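PDB 6DHT: xyloglucan-specific endo-beta-1,4-glucanase BoGH9A, which cleaves internal beta-1,4-glucosidic bonds in the backbone of xyloglucan, releasing xyloglucan oligosaccharides. Local coordinates for residues A[371-376]-A[444-449]; A[435-440]-A[551-556]. All coordinates share one frame; numbering follows the deposited sequence.

Interaction 1. Residues A[371-376]-A[444-449]; sequences TAPGWG and CMNQGV. With CA (calcium ion), chain C.
Ala372 and Asn446 bring the two backbones nearest each other, their CA atoms 5.8 Å apart, where the loop segment 371-376 runs past one turn of helix 439-458. Ala372 and Pro373 are both extended, and the two residues meet Asn446 one after the other. The Ala372 CB, directed at the helix, sits 4.1 Å from Asn446 CB and is also close to the carbonyl oxygen of that residue, an oxygen that accepts a hydrogen bond from Ser450 OG. Pro373 brings the CG-CD edge of its ring to Asn446, CG lying 3.9 Å from Asn446 CG, and the ring and the amide side chain cross at a slant rather than lying flat together. The Asn446 CG stands anti to the carbonyl carbon (chi1 -74°), which carries the amide out from the helix to the Pro373 backbone. There Asn446 ND2 reaches Pro373 O at 3.0 Å, but the angle at the hydrogen is 125°, so this is a weak, bent hydrogen bond.

Both segments belong to the glycosyl hydrolase family 9 module, an (alpha/alpha)6 barrel, and here the loop between helices 356-364 and 379-386 lies against the side of a barrel helix. Tyr181 of helix 176-192 packs on both Pro373 and Asn446, while Ala556 of helix 551-567 touches Asn446, so this largely buried contact of 156 Å² sits among three helices.

At the far end of segment 371-376, away from the helix, the backbone turns to a metal. Gly376 O coordinates a calcium ion at 2.4 Å, and a water oxygen binds the same ion at 2.5 Å. Asp335, Asp340 and Glu341, with the carbonyl oxygen of His337, complete the protein ligands.

Interaction 2. Residues A[435-440]-A[551-556]; sequences FFWGCL and INWNAA
Trp437 and Trp553 meet as a T-shaped pair: the CH2 corner of Trp553 points at one face of Trp437, off-centre toward its rim, while Gly438 CA lies over one face of the Trp553 ring. The six-membered ring centroids are 5.2 Å apart and the planes stand at 75°, which is the evidence for edge-to-face packing. The closest approach of the two indoles is Trp553 CH2 to Trp437 CE2, at 3.8 Å.

Gly438 is the third residue of a type II beta turn from Phe436 to Cys439 and the N-cap of helix 439-458, one of the helices of the family 9 (alpha/alpha)6 barrel; its positive phi of 84° is the one expected at that place in the turn. Its CA stands over the Trp553 six-membered ring in a CH-pi position, although the exact closeness of the two is doubtful. Trp553, on helix 551-567, therefore meets two consecutive residues of the turn in different ways, with a face for Gly438 and an edge for Trp437.

The CG of Trp437 is anti to the backbone N (chi1 -167°), bringing the indole round to Trp553. Its NE1 is hydrogen-bonded to Tyr544 O, and the Tyr544 ring makes a second edge-to-face pair with it, so partners outside the two segments help to hold this indole's rotation. The predicted proton donor Glu548 has its side chain about 4 Å from that of Trp553, placing the pair beside the probable catalytic centre.

Within the turn, Cys439 N bonds to Phe436 O at 3.0 Å. Cys439 CB sits over the centre of the Phe436 ring, and Phe436 N makes a weak hydrogen bond to Cys439 SG at 3.7 Å.

How the interactions relate
From the N terminus, the segments come in the order 371-376, 435-440, 444-449 and 551-556, so the two contacts cross. Interaction 1 closes a loop of 67 intervening residues, rich in helix; interaction 2 opens inside it and closes 110 residues later, near the C terminus. Both involve helix 439-458 or the turn that leads into it: that turn meets helix 551-567, and Asn446, about two helical turns on, meets the loop 371-376. The helix joins them directly through probable backbone hydrogen bonds, Met445 N to Leu440 O at 2.9 Å and Cys444 N to Cys439 O at 3.0 Å. Trp375 CD1 also packs 3.7 Å from Asn552 ND2, tying the calcium-bearing loop to helix 551-567.

Interaction 1. Residues A[371-376]-A[444-449]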
loop_
_atom_site.group_PDB
_atom_site.type_symbol
_atom_site.label_atom_id
_atom_site.label_comp_id
_atom_site.label_asym_id
_atom_site.label_seq_id
_atom_site.Cartn_x
_atom_site.Cartn_y
_atom_site.Cartn_z
ATOM N N THR A 371 0.520 -3.294 -16.047
ATOM C CA THR A 371 0.425 -1.980 -15.400
ATOM C C THR A 371 0.517 -2.234 -13.911
ATOM O O THR A 371 0.104 -3.279 -13.439
ATOM C CB THR A 371 -0.904 -1.283 -15.700
ATOM O OG1 THR A 371 -1.982 -2.152 -15.361
ATOM C CG2 THR A 371 -0.999 -0.921 -17.171
ATOM N N ALA A 372 1.060 -1.276 -13.166
ATOM C CA ALA A 372 1.243 -1.446 -11.728
ATOM C C ALA A 372 -0.112 -1.577 -11.056
ATOM O O ALA A 372 -1.126 -1.083 -11.580
ATOM C CB ALA A 372 1.997 -0.245 -11.161
ATOM N N PRO A 373 -0.150 -2.232 -9.885
ATOM C CA PRO A 373 -1.418 -2.364 -9.163
ATOM C C PRO A 373 -1.962 -1.030 -8.643
ATOM O O PRO A 373 -1.188 -0.127 -8.321
ATOM C CB PRO A 373 -1.060 -3.334 -8.019
ATOM C CG PRO A 373 0.400 -3.134 -7.802
ATOM C CD PRO A 373 0.966 -2.886 -9.181
ATOM N N GLY A 374 -3.283 -0.940 -8.581
ATOM C CA GLY A 374 -3.989 0.148 -7.925
ATOM C C GLY A 374 -5.388 -0.305 -7.595
ATOM O O GLY A 374 -5.868 -1.300 -8.130
ATOM N N TRP A 375 -6.066 0.430 -6.717
ATOM C CA TRP A 375 -7.355 -0.032 -6.223
ATOM C C TRP A 375 -8.376 -0.339 -7.322
ATOM O O TRP A 375 -9.187 -1.237 -7.175
ATOM C CB TRP A 375 -7.942 0.914 -5.169
ATOM C CG TRP A 375 -8.309 2.303 -5.642
ATOM C CD1 TRP A 375 -7.577 3.430 -5.467
ATOM C CD2 TRP A 375 -9.500 2.699 -6.356
ATOM N NE1 TRP A 375 -8.244 4.519 -6.009
ATOM C CE2 TRP A 375 -9.419 4.088 -6.565
ATOM C CE3 TRP A 375 -10.621 2.014 -6.824
ATOM C CZ2 TRP A 375 -10.424 4.810 -7.234
ATOM C CZ3 TRP A 375 -11.622 2.732 -7.491
ATOM C CH2 TRP A 375 -11.505 4.109 -7.688
ATOM N N GLY A 376 -8.316 0.412 -8.416
ATOM C CA GLY A 376 -9.268 0.256 -9.503
ATOM C C GLY A 376 -8.707 -0.499 -10.691
ATOM O O GLY A 376 -9.390 -0.700 -11.695
ATOM N N CYS A 444 5.219 5.581 -7.141
ATOM C CA CYS A 444 6.577 5.279 -6.684
ATOM C C CYS A 444 6.688 3.884 -6.033
ATOM O O CYS A 444 7.498 3.056 -6.437
ATOM C CB CYS A 444 7.072 6.379 -5.747
ATOM S SG CYS A 444 8.801 6.255 -5.304
ATOM N N MET A 445 5.863 3.636 -5.018
ATOM C CA MET A 445 5.922 2.336 -4.355
ATOM C C MET A 445 5.520 1.207 -5.303
ATOM O O MET A 445 6.194 0.184 -5.366
ATOM C CB MET A 445 5.010 2.269 -3.125
ATOM C CG MET A 445 5.471 3.005 -1.908
ATOM S SD MET A 445 6.964 2.418 -1.166
ATOM C CE MET A 445 8.178 3.479 -1.969
ATOM N N ASN A 446 4.419 1.372 -6.030
ATOM C CA ASN A 446 3.927 0.230 -6.811
ATOM C C ASN A 446 4.777 -0.020 -8.053
ATOM O O ASN A 446 4.847 -1.147 -8.549
ATOM C CB ASN A 446 2.428 0.351 -7.098
ATOM C CG ASN A 446 1.622 0.079 -5.880
ATOM O OD1 ASN A 446 2.139 -0.461 -4.903
ATOM N ND2 ASN A 446 0.377 0.511 -5.881
ATOM N N GLN A 447 5.458 1.001 -8.538
ATOM C CA GLN A 447 6.510 0.780 -9.538
ATOM C C GLN A 447 7.640 -0.055 -8.934
ATOM O O GLN A 447 8.114 -1.023 -9.540
ATOM C CB GLN A 447 7.045 2.130 -10.017
ATOM C CG GLN A 447 8.045 2.111 -11.111
ATOM C CD GLN A 447 8.414 3.526 -11.472
ATOM O OE1 GLN A 447 9.343 4.092 -10.908
ATOM N NE2 GLN A 447 7.626 4.138 -12.334
ATOM N N GLY A 448 8.046 0.299 -7.715
ATOM C CA GLY A 448 8.999 -0.496 -6.959
ATOM C C GLY A 448 8.585 -1.942 -6.774
ATOM O O GLY A 448 9.392 -2.842 -6.963
ATOM N N VAL A 449 7.336 -2.165 -6.380
ATOM C CA VAL A 449 6.809 -3.522 -6.201
ATOM C C VAL A 449 6.927 -4.289 -7.527
ATOM O O VAL A 449 7.330 -5.461 -7.545
ATOM C CB VAL A 449 5.346 -3.491 -5.718
ATOM C CG1 VAL A 449 4.738 -4.895 -5.712
ATOM C CG2 VAL A 449 5.237 -2.912 -4.327
HETATM CA CA CA C . -11.122 -1.934 -12.726
HETATM O O HOH W 1 -10.618 -0.028 -14.204
#

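Interaction 2. Residues A[435-440]-A[551-556]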
loop_
_atom_site.group_PDB
_atom_site.type_symbol
_atom_site.label_atom_id
_atom_site.label_comp_id
_atom_site.label_asym_id
_atom_site.label_seq_id
_atom_site.Cartn_x
_atom_site.Cartn_y
_atom_site.Cartn_z
ATOM N N PHE A 435 3.490 13.089 -10.488
ATOM C CA PHE A 435 2.951 13.757 -9.297
ATOM C C PHE A 435 1.469 14.037 -9.393
ATOM O O PHE A 435 1.002 14.695 -10.315
ATOM C CB PHE A 435 3.765 15.019 -9.038
ATOM C CG PHE A 435 5.229 14.745 -9.029
ATOM C CD1 PHE A 435 5.808 14.104 -7.951
ATOM C CD2 PHE A 435 6.011 15.053 -10.128
ATOM C CE1 PHE A 435 7.148 13.789 -7.946
ATOM C CE2 PHE A 435 7.355 14.745 -10.132
ATOM C CZ PHE A 435 7.923 14.092 -9.048
ATOM N N PHE A 436 0.734 13.530 -8.411
ATOM C CA PHE A 436 -0.711 13.492 -8.424
ATOM C C PHE A 436 -1.166 12.911 -7.090
ATOM O O PHE A 436 -0.322 12.524 -6.289
ATOM C CB PHE A 436 -1.247 12.644 -9.600
ATOM C CG PHE A 436 -0.782 11.189 -9.603
ATOM C CD1 PHE A 436 -1.527 10.215 -8.980
ATOM C CD2 PHE A 436 0.372 10.823 -10.277
ATOM C CE1 PHE A 436 -1.115 8.904 -8.989
ATOM C CE2 PHE A 436 0.802 9.501 -10.289
ATOM C CZ PHE A 436 0.044 8.547 -9.653
ATOM N N TRP A 437 -2.470 12.866 -6.850
ATOM C CA TRP A 437 -3.004 12.439 -5.562
ATOM C C TRP A 437 -2.584 11.029 -5.263
ATOM O O TRP A 437 -2.959 10.102 -5.972
ATOM C CB TRP A 437 -4.526 12.509 -5.561
ATOM C CG TRP A 437 -5.191 12.400 -4.228
ATOM C CD1 TRP A 437 -5.012 13.226 -3.133
ATOM C CD2 TRP A 437 -6.205 11.469 -3.860
ATOM N NE1 TRP A 437 -5.837 12.839 -2.118
ATOM C CE2 TRP A 437 -6.586 11.767 -2.530
ATOM C CE3 TRP A 437 -6.808 10.383 -4.508
ATOM C CZ2 TRP A 437 -7.553 11.038 -1.854
ATOM C CZ3 TRP A 437 -7.775 9.662 -3.830
ATOM C CH2 TRP A 437 -8.138 9.989 -2.519
ATOM N N GLY A 438 -1.783 10.864 -4.222
ATOM C CA GLY A 438 -1.412 9.523 -3.789
ATOM C C GLY A 438 -0.242 8.954 -4.556
ATOM O O GLY A 438 0.051 7.758 -4.457
ATOM N N CYS A 439 0.461 9.788 -5.316
ATOM C CA CYS A 439 1.492 9.281 -6.223
ATOM C C CYS A 439 2.608 8.508 -5.546
ATOM O O CYS A 439 3.214 7.645 -6.163
ATOM C CB CYS A 439 2.119 10.414 -7.029
ATOM S SG CYS A 439 2.914 11.730 -6.045
ATOM N N LEU A 440 2.922 8.806 -4.296
ATOM C CA LEU A 440 4.069 8.137 -3.676
ATOM C C LEU A 440 3.779 6.659 -3.508
ATOM O O LEU A 440 4.692 5.844 -3.629
ATOM C CB LEU A 440 4.439 8.751 -2.342
ATOM C CG LEU A 440 4.922 10.206 -2.444
ATOM C CD1 LEU A 440 5.272 10.688 -1.046
ATOM C CD2 LEU A 440 6.110 10.398 -3.358
ATOM N N ILE A 551 -5.344 3.237 3.654
ATOM C CA ILE A 551 -4.947 1.828 3.720
ATOM C C ILE A 551 -4.334 1.322 2.418
ATOM O O ILE A 551 -3.436 0.454 2.465
ATOM C CB ILE A 551 -6.084 0.909 4.192
ATOM C CG1 ILE A 551 -7.297 0.987 3.262
ATOM C CG2 ILE A 551 -6.423 1.173 5.648
ATOM C CD1 ILE A 551 -8.406 -0.024 3.543
ATOM N N ASN A 552 -4.786 1.800 1.265
ATOM C CA ASN A 552 -4.221 1.325 0.002
ATOM C C ASN A 552 -2.847 1.879 -0.231
ATOM O O ASN A 552 -2.044 1.268 -0.910
ATOM C CB ASN A 552 -5.144 1.592 -1.185
ATOM C CG ASN A 552 -5.577 3.041 -1.293
ATOM O OD1 ASN A 552 -6.029 3.666 -0.315
ATOM N ND2 ASN A 552 -5.447 3.586 -2.488
ATOM N N TRP A 553 -2.566 3.049 0.335
ATOM C CA TRP A 553 -1.246 3.649 0.239
ATOM C C TRP A 553 -0.300 2.934 1.201
ATOM O O TRP A 553 0.832 2.621 0.838
ATOM C CB TRP A 553 -1.326 5.161 0.520
ATOM C CG TRP A 553 -2.139 5.878 -0.510
ATOM C CD1 TRP A 553 -2.616 5.364 -1.658
ATOM C CD2 TRP A 553 -2.567 7.252 -0.479
ATOM N NE1 TRP A 553 -3.309 6.307 -2.346
ATOM C CE2 TRP A 553 -3.310 7.476 -1.641
ATOM C CE3 TRP A 553 -2.395 8.299 0.422
ATOM C CZ2 TRP A 553 -3.876 8.715 -1.951
ATOM C CZ3 TRP A 553 -2.960 9.532 0.121
ATOM C CH2 TRP A 553 -3.693 9.723 -1.051
ATOM N N ASN A 554 -0.767 2.612 2.398
ATOM C CA ASN A 554 0.045 1.817 3.304
ATOM C C ASN A 554 0.221 0.372 2.843
ATOM O O ASN A 554 1.239 -0.253 3.170
ATOM C CB ASN A 554 -0.453 1.893 4.731
ATOM C CG ASN A 554 0.393 2.815 5.543
ATOM O OD1 ASN A 554 0.499 4.004 5.221
ATOM N ND2 ASN A 554 1.069 2.289 6.541
ATOM N N ALA A 555 -0.736 -0.161 2.070
ATOM C CA ALA A 555 -0.585 -1.516 1.549
ATOM C C ALA A 555 0.614 -1.555 0.625
ATOM O O ALA A 555 1.396 -2.498 0.650
ATOM C CB ALA A 555 -1.833 -1.949 0.814
ATOM N N ALA A 556 0.759 -0.512 -0.191
ATOM C CA ALA A 556 1.911 -0.391 -1.087
ATOM C C ALA A 556 3.208 -0.314 -0.305
ATOM O O ALA A 556 4.212 -0.931 -0.653
ATOM C CB ALA A 556 1.763 0.825 -1.984
#